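Local coordinates for fructuronate-tagaturonate epimerase UxaE from Cohnella laeviribosi in complex with 1 glycerol (PDB 6IL9), which catalyses the epimerisation that interconverts D-fructuronate and D-tagaturonate, on a TIM-barrel fold that carries a bound zinc ion, at residues G317-A320 / Q321-R324; F352-V355 / G356-N360; S478-G481 / K482-D485. One frame throughout, in Å; residues are numbered along the deposited sequence.

All three contacts are local, each closing a turn within its own helix, so they follow in series along the chain and none nests in or crosses another. Contact 1 opens helix 319-336, which links barrel strands 300-302 and 339-342 in a beta-alpha-beta unit. Contact 2 closes helix 349-358, which follows strand 339-342 and precedes strand 363-367. The two meet directly: Glu323 OE2 lies 2.7 Å from Tyr358 OH, a probable hydrogen bond, and Ile319 packs on Leu354. Contact 3 lies in the C-terminal helix 469-487 and touches contact 2 where His483 meets Phe352, bringing the chain's end back against the barrel; contacts 1 and 3 do not touch.

Contact 1 (G317-A320 / Q321-R324)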
loop_
_atom_site.group_PDB
_atom_site.type_symbol
_atom_site.label_atom_id
_atom_site.label_comp_id
_atom_site.label_asym_id
_atom_site.label_seq_id
_atom_site.Cartn_x
_atom_site.Cartn_y
_atom_site.Cartn_z
ATOM N N GLY A 317 0.583 4.141 22.456
ATOM C CA GLY A 317 1.703 4.840 23.047
ATOM C C GLY A 317 1.286 6.202 23.559
ATOM O O GLY A 317 0.111 6.465 23.793
ATOM N N ASP A 318 2.289 7.057 23.753
ATOM C CA ASP A 318 2.116 8.390 24.321
ATOM C C ASP A 318 2.166 9.372 23.159
ATOM O O ASP A 318 3.238 9.605 22.586
ATOM C CB ASP A 318 3.214 8.664 25.354
ATOM C CG ASP A 318 3.132 10.058 25.968
ATOM O OD1 ASP A 318 2.349 10.906 25.494
ATOM O OD2 ASP A 318 3.875 10.301 26.944
ATOM N N ILE A 319 1.000 9.931 22.813
ATOM C CA ILE A 319 0.864 10.767 21.622
ATOM C C ILE A 319 1.623 12.076 21.770
ATOM O O ILE A 319 2.026 12.676 20.764
ATOM C CB ILE A 319 -0.627 11.009 21.298
ATOM C CG1 ILE A 319 -0.807 11.538 19.870
ATOM C CG2 ILE A 319 -1.259 11.974 22.297
ATOM C CD1 ILE A 319 -0.614 10.464 18.788
ATOM N N ALA A 320 1.858 12.532 23.003
ATOM C CA ALA A 320 2.689 13.715 23.188
ATOM C C ALA A 320 4.132 13.430 22.791
ATOM O O ALA A 320 4.783 14.263 22.144
ATOM C CB ALA A 320 2.613 14.197 24.639
ATOM N N GLN A 321 4.650 12.257 23.168
ATOM C CA GLN A 321 5.999 11.889 22.761
ATOM C C GLN A 321 6.055 11.633 21.266
ATOM O O GLN A 321 7.026 12.021 20.603
ATOM C CB GLN A 321 6.480 10.656 23.533
ATOM C CG GLN A 321 7.926 10.273 23.233
ATOM C CD GLN A 321 8.918 11.347 23.663
ATOM O OE1 GLN A 321 8.685 12.078 24.637
ATOM N NE2 GLN A 321 10.031 11.447 22.944
ATOM N N PHE A 322 5.016 10.995 20.713
ATOM C CA PHE A 322 4.960 10.828 19.267
ATOM C C PHE A 322 5.055 12.177 18.564
ATOM O O PHE A 322 5.785 12.316 17.576
ATOM C CB PHE A 322 3.677 10.101 18.850
ATOM C CG PHE A 322 3.472 10.066 17.360
ATOM C CD1 PHE A 322 4.116 9.111 16.582
ATOM C CD2 PHE A 322 2.651 10.998 16.736
ATOM C CE1 PHE A 322 3.946 9.083 15.199
ATOM C CE2 PHE A 322 2.481 10.985 15.354
ATOM C CZ PHE A 322 3.133 10.014 14.588
ATOM N N GLU A 323 4.333 13.188 19.075
ATOM C CA GLU A 323 4.349 14.498 18.432
ATOM C C GLU A 323 5.735 15.130 18.513
ATOM O O GLU A 323 6.226 15.692 17.524
ATOM C CB GLU A 323 3.301 15.427 19.063
ATOM C CG GLU A 323 3.381 16.860 18.499
ATOM C CD GLU A 323 2.260 17.776 18.989
ATOM O OE1 GLU A 323 1.426 17.315 19.792
ATOM O OE2 GLU A 323 2.220 18.957 18.566
ATOM N N ARG A 324 6.390 15.030 19.671
ATOM C CA ARG A 324 7.710 15.647 19.811
ATOM C C ARG A 324 8.713 15.043 18.837
ATOM O O ARG A 324 9.507 15.770 18.226
ATOM C CB ARG A 324 8.220 15.508 21.245
ATOM C CG ARG A 324 7.527 16.436 22.228
ATOM C CD ARG A 324 8.234 16.434 23.577
ATOM N NE ARG A 324 8.038 15.179 24.294
ATOM C CZ ARG A 324 6.981 14.912 25.058
ATOM N NH1 ARG A 324 6.020 15.817 25.209
ATOM N NH2 ARG A 324 6.890 13.745 25.680
HETATM O O HOH W 1 4.905 12.742 27.432
HETATM O O HOH W 2 0.222 15.095 20.746
#
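Asp318 and Phe322 close the first turn of helix 319-336, an outer helix of the TIM barrel, through a bond from Phe322 N to Asp318 O (2.9 Å). Asp318 is the N-cap: its OD1 accepts, weakly, from Ala320 N at 3.0 Å, offering a carboxylate to an amide at the helix start. The other oxygen, OD2, holds a water that in turn accepts from Arg324 NH2, an indirect tie between opposite charges. Ile319 brings its CD1 obliquely to the ring of Phe322, 3.9 Å from CD2, and this apolar pair suits the flank that packs against helix 349-358. Its carbonyl accepts from Glu323 N, while a second water, weakly held by Ile319 O, is bound firmly by Glu323 OE1; OE2 of that carboxylate turns instead to Tyr358. Ala320, small enough for the arginine to fold back beside its CB, accepts from Arg324 N (3.0 Å), and its O also lies 3.6 Å above the guanidinium, over the centre of one face. The Arg324 chain bends at chi3 (-71°); Gln321 OE1 lies at the guanidinium edge, in its plane, and accepts from Arg324 NH2 at 2.7 Å and, weakly, from Arg324 NE at 3.2 Å.

Contact 2 (F352-V355 / G356-N360)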
loop_
_atom_site.group_PDB
_atom_site.type_symbol
_atom_site.label_atom_id
_atom_site.label_comp_id
_atom_site.label_asym_id
_atom_site.label_seq_id
_atom_site.Cartn_x
_atom_site.Cartn_y
_atom_site.Cartn_z
ATOM N N PHE A 352 -3.229 11.470 12.461
ATOM C CA PHE A 352 -3.333 12.021 11.114
ATOM C C PHE A 352 -3.234 13.537 11.101
ATOM O O PHE A 352 -2.548 14.105 10.243
ATOM C CB PHE A 352 -4.635 11.581 10.471
ATOM C CG PHE A 352 -4.645 10.143 10.053
ATOM C CD1 PHE A 352 -3.465 9.461 9.811
ATOM C CD2 PHE A 352 -5.841 9.481 9.892
ATOM C CE1 PHE A 352 -3.487 8.132 9.420
ATOM C CE2 PHE A 352 -5.871 8.151 9.503
ATOM C CZ PHE A 352 -4.709 7.478 9.267
ATOM N N ALA A 353 -3.920 14.226 12.019
ATOM C CA ALA A 353 -3.836 15.682 12.003
ATOM C C ALA A 353 -2.412 16.143 12.287
ATOM O O ALA A 353 -1.918 17.100 11.669
ATOM C CB ALA A 353 -4.815 16.283 13.013
ATOM N N LEU A 354 -1.739 15.468 13.219
ATOM C CA LEU A 354 -0.343 15.776 13.503
ATOM C C LEU A 354 0.522 15.581 12.268
ATOM O O LEU A 354 1.382 16.416 11.957
ATOM C CB LEU A 354 0.163 14.888 14.648
ATOM C CG LEU A 354 -0.414 15.180 16.035
ATOM C CD1 LEU A 354 0.017 14.089 17.007
ATOM C CD2 LEU A 354 0.047 16.533 16.539
ATOM N N VAL A 355 0.334 14.467 11.564
ATOM C CA VAL A 355 1.154 14.212 10.381
ATOM C C VAL A 355 0.926 15.306 9.347
ATOM O O VAL A 355 1.875 15.850 8.773
ATOM C CB VAL A 355 0.860 12.819 9.802
ATOM C CG1 VAL A 355 1.458 12.685 8.401
ATOM C CG2 VAL A 355 1.439 11.749 10.731
ATOM N N GLY A 356 -0.338 15.649 9.105
ATOM C CA GLY A 356 -0.637 16.684 8.132
ATOM C C GLY A 356 -0.044 18.025 8.522
ATOM O O GLY A 356 0.504 18.740 7.681
ATOM N N ARG A 357 -0.131 18.374 9.806
ATOM C CA ARG A 357 0.368 19.667 10.254
ATOM C C ARG A 357 1.890 19.742 10.160
ATOM O O ARG A 357 2.437 20.708 9.619
ATOM C CB ARG A 357 -0.102 19.942 11.683
ATOM C CG ARG A 357 0.052 21.390 12.088
ATOM C CD ARG A 357 0.548 21.557 13.509
ATOM N NE ARG A 357 -0.222 20.797 14.487
ATOM C CZ ARG A 357 0.073 20.763 15.785
ATOM N NH1 ARG A 357 1.108 21.464 16.241
ATOM N NH2 ARG A 357 -0.661 20.045 16.627
ATOM N N TYR A 358 2.597 18.733 10.671
ATOM C CA TYR A 358 4.048 18.853 10.733
ATOM C C TYR A 358 4.731 18.664 9.384
ATOM O O TYR A 358 5.847 19.167 9.209
ATOM C CB TYR A 358 4.607 17.869 11.758
ATOM C CG TYR A 358 4.471 18.414 13.163
ATOM C CD1 TYR A 358 5.427 19.282 13.677
ATOM C CD2 TYR A 358 3.381 18.077 13.964
ATOM C CE1 TYR A 358 5.310 19.805 14.964
ATOM C CE2 TYR A 358 3.254 18.593 15.252
ATOM C CZ TYR A 358 4.229 19.459 15.742
ATOM O OH TYR A 358 4.123 19.982 17.018
ATOM N N THR A 359 4.095 17.970 8.434
ATOM C CA THR A 359 4.630 17.821 7.080
ATOM C C THR A 359 4.078 18.869 6.119
ATOM O O THR A 359 4.431 18.852 4.930
ATOM C CB THR A 359 4.333 16.419 6.514
ATOM O OG1 THR A 359 2.917 16.260 6.319
ATOM C CG2 THR A 359 4.852 15.322 7.435
ATOM N N ASN A 360 3.240 19.784 6.607
ATOM C CA ASN A 360 2.575 20.771 5.751
ATOM C C ASN A 360 1.871 20.083 4.588
ATOM O O ASN A 360 1.876 20.562 3.451
ATOM C CB ASN A 360 3.572 21.830 5.261
ATOM C CG ASN A 360 2.895 23.054 4.673
ATOM O OD1 ASN A 360 1.746 23.365 4.996
ATOM N ND2 ASN A 360 3.615 23.763 3.808
#
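Val355 O is gripped twice by Thr359, by OG1 at 2.7 Å and by the backbone N at 3.1 Å, the two donors arriving from opposite faces of the carbonyl plane. The hydroxyl gets there because OG1 sits between the backbone N and the carbonyl carbon (chi1 67°), folded back over the preceding turn; this buried threonine thus satisfies its hydroxyl on a carbonyl of that turn. A valine in its place would probably leave Val355 O with the amide bond alone and put a methyl group where the hydroxyl bond had been.

On another flank, Leu354 lies alongside both Arg357 and Tyr358, all pointing the same way. Its CD2 is 3.6 Å from Arg357 NH2 and 4.0 Å from Tyr358 CE2, while Tyr358 CE2 also lies over one face of the guanidinium, toward its rim. The tyrosine ring turns its edge to Leu354 O, with Tyr358 CD2 3.3 Å from that oxygen, and the Tyr358 N bond to the same oxygen is nearly straight (170°).

Helix 319-336 positions this group from outside: Glu323, the partner of the Tyr358 hydroxyl, also faces Arg357 in a long, weak ion pair, and Leu354 packs on Leu326 of that helix. Asn360 is the first residue to leave helical angles, a residue type that tolerates positive phi well (52°); Asn360 N reaches back to Arg357 O at 3.3 Å, and the positive phi and two bonds into the last turn make a Schellman motif.

Contact 3 (S478-G481 / K482-D485); sequences SHIG and KHLD
His479 and His483, one turn apart on helix 469-487, form the close-packed heart of this contact. Their rings make a T-shaped pair, planes 73° apart and centroids 4.9 Å apart, in which the edge of His483 meets the face of His479: His483 CE1 lies over that face, toward its rim, 3.5 Å from His479 NE2. The same edge also carries a hydrogen bond, because His483 ND1 donates to His479 O at 2.8 Å, with the oxygen almost in the ring plane of His483 although the donor lies well out of the carbonyl plane. With CG beside its own backbone N and opposite the carbonyl carbon (chi1 -73°), the imidazole is turned back along the helix toward that oxygen. His483 N reaches the same oxygen only weakly, at 3.4 Å; Lys482 N also gives it a weak bond, but its better partner is Ser478 O at 3.1 Å.

Next to the histidines, Ile480 and Leu484 meet through CG2 and CG at 4.5 Å. Both are buried and lean on strand 93-96 of the barrel, where branched apolar side chains fit.

The outer side is looser. Lys482 runs fully extended away from the preceding turn to a cation-pi contact with Phe349. Asp485, also exposed, bonds through its backbone N to Gly481 O at 2.9 Å, while its carboxylate turns to a salt bridge with Arg114.

Farther out, His479 NE2 pairs with Thr370 OG1, and His483 NE2 bonds the backbone N of Asp347. With ND1 donating to a carbonyl and NE2 facing an amide N-H, His483 is consistent with the tautomer protonated at ND1, both its ring nitrogens spent on backbone groups and its rotation thereby fixed.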
loop_
_atom_site.group_PDB
_atom_site.type_symbol
_atom_site.label_atom_id
_atom_site.label_comp_id
_atom_site.label_asym_id
_atom_site.label_seq_id
_atom_site.Cartn_x
_atom_site.Cartn_y
_atom_site.Cartn_z
ATOM N N SER A 478 -16.475 6.504 2.412
ATOM C CA SER A 478 -16.660 7.025 3.761
ATOM C C SER A 478 -15.419 6.792 4.611
ATOM O O SER A 478 -14.961 7.686 5.335
ATOM C CB SER A 478 -17.879 6.355 4.401
ATOM O OG SER A 478 -17.984 6.710 5.767
ATOM N N HIS A 479 -14.869 5.587 4.537
ATOM C CA HIS A 479 -13.783 5.179 5.416
ATOM C C HIS A 479 -12.458 5.816 5.005
ATOM O O HIS A 479 -11.762 6.404 5.836
ATOM C CB HIS A 479 -13.689 3.655 5.402
ATOM C CG HIS A 479 -12.673 3.099 6.342
ATOM N ND1 HIS A 479 -12.788 3.203 7.712
ATOM C CD2 HIS A 479 -11.528 2.416 6.109
ATOM C CE1 HIS A 479 -11.748 2.620 8.281
ATOM N NE2 HIS A 479 -10.974 2.131 7.331
ATOM N N ILE A 480 -12.075 5.685 3.734
ATOM C CA ILE A 480 -10.861 6.373 3.289
ATOM C C ILE A 480 -11.068 7.886 3.295
ATOM O O ILE A 480 -10.128 8.651 3.561
ATOM C CB ILE A 480 -10.430 5.839 1.907
ATOM C CG1 ILE A 480 -10.220 4.327 1.991
ATOM C CG2 ILE A 480 -9.133 6.519 1.408
ATOM C CD1 ILE A 480 -9.194 3.906 3.024
ATOM N N GLY A 481 -12.293 8.346 3.017
ATOM C CA GLY A 481 -12.562 9.772 3.105
ATOM C C GLY A 481 -12.235 10.327 4.478
ATOM O O GLY A 481 -11.679 11.417 4.601
ATOM N N LYS A 482 -12.570 9.579 5.526
ATOM C CA LYS A 482 -12.264 10.029 6.883
ATOM C C LYS A 482 -10.759 10.130 7.111
ATOM O O LYS A 482 -10.290 11.027 7.824
ATOM C CB LYS A 482 -12.891 9.076 7.898
ATOM C CG LYS A 482 -12.436 9.322 9.315
ATOM C CD LYS A 482 -13.183 8.424 10.279
ATOM C CE LYS A 482 -12.755 8.729 11.704
ATOM N NZ LYS A 482 -13.616 8.015 12.689
ATOM N N HIS A 483 -9.987 9.204 6.534
ATOM C CA HIS A 483 -8.530 9.307 6.601
ATOM C C HIS A 483 -8.054 10.611 5.975
ATOM O O HIS A 483 -7.247 11.342 6.560
ATOM C CB HIS A 483 -7.869 8.129 5.869
ATOM C CG HIS A 483 -7.958 6.816 6.589
ATOM N ND1 HIS A 483 -9.137 6.115 6.729
ATOM C CD2 HIS A 483 -6.997 6.059 7.170
ATOM C CE1 HIS A 483 -8.900 4.986 7.378
ATOM N NE2 HIS A 483 -7.610 4.928 7.657
ATOM N N LEU A 484 -8.525 10.899 4.760
ATOM C CA LEU A 484 -8.072 12.097 4.054
ATOM C C LEU A 484 -8.497 13.368 4.786
ATOM O O LEU A 484 -7.710 14.312 4.903
ATOM C CB LEU A 484 -8.610 12.096 2.624
ATOM C CG LEU A 484 -8.195 10.893 1.771
ATOM C CD1 LEU A 484 -8.782 11.025 0.375
ATOM C CD2 LEU A 484 -6.689 10.821 1.715
ATOM N N ASP A 485 -9.728 13.391 5.307
ATOM C CA ASP A 485 -10.217 14.545 6.057
ATOM C C ASP A 485 -9.341 14.833 7.272
ATOM O O ASP A 485 -8.971 15.984 7.525
ATOM C CB ASP A 485 -11.664 14.294 6.491
ATOM C CG ASP A 485 -12.637 14.306 5.315
ATOM O OD1 ASP A 485 -12.221 14.696 4.204
ATOM O OD2 ASP A 485 -13.811 13.917 5.511
#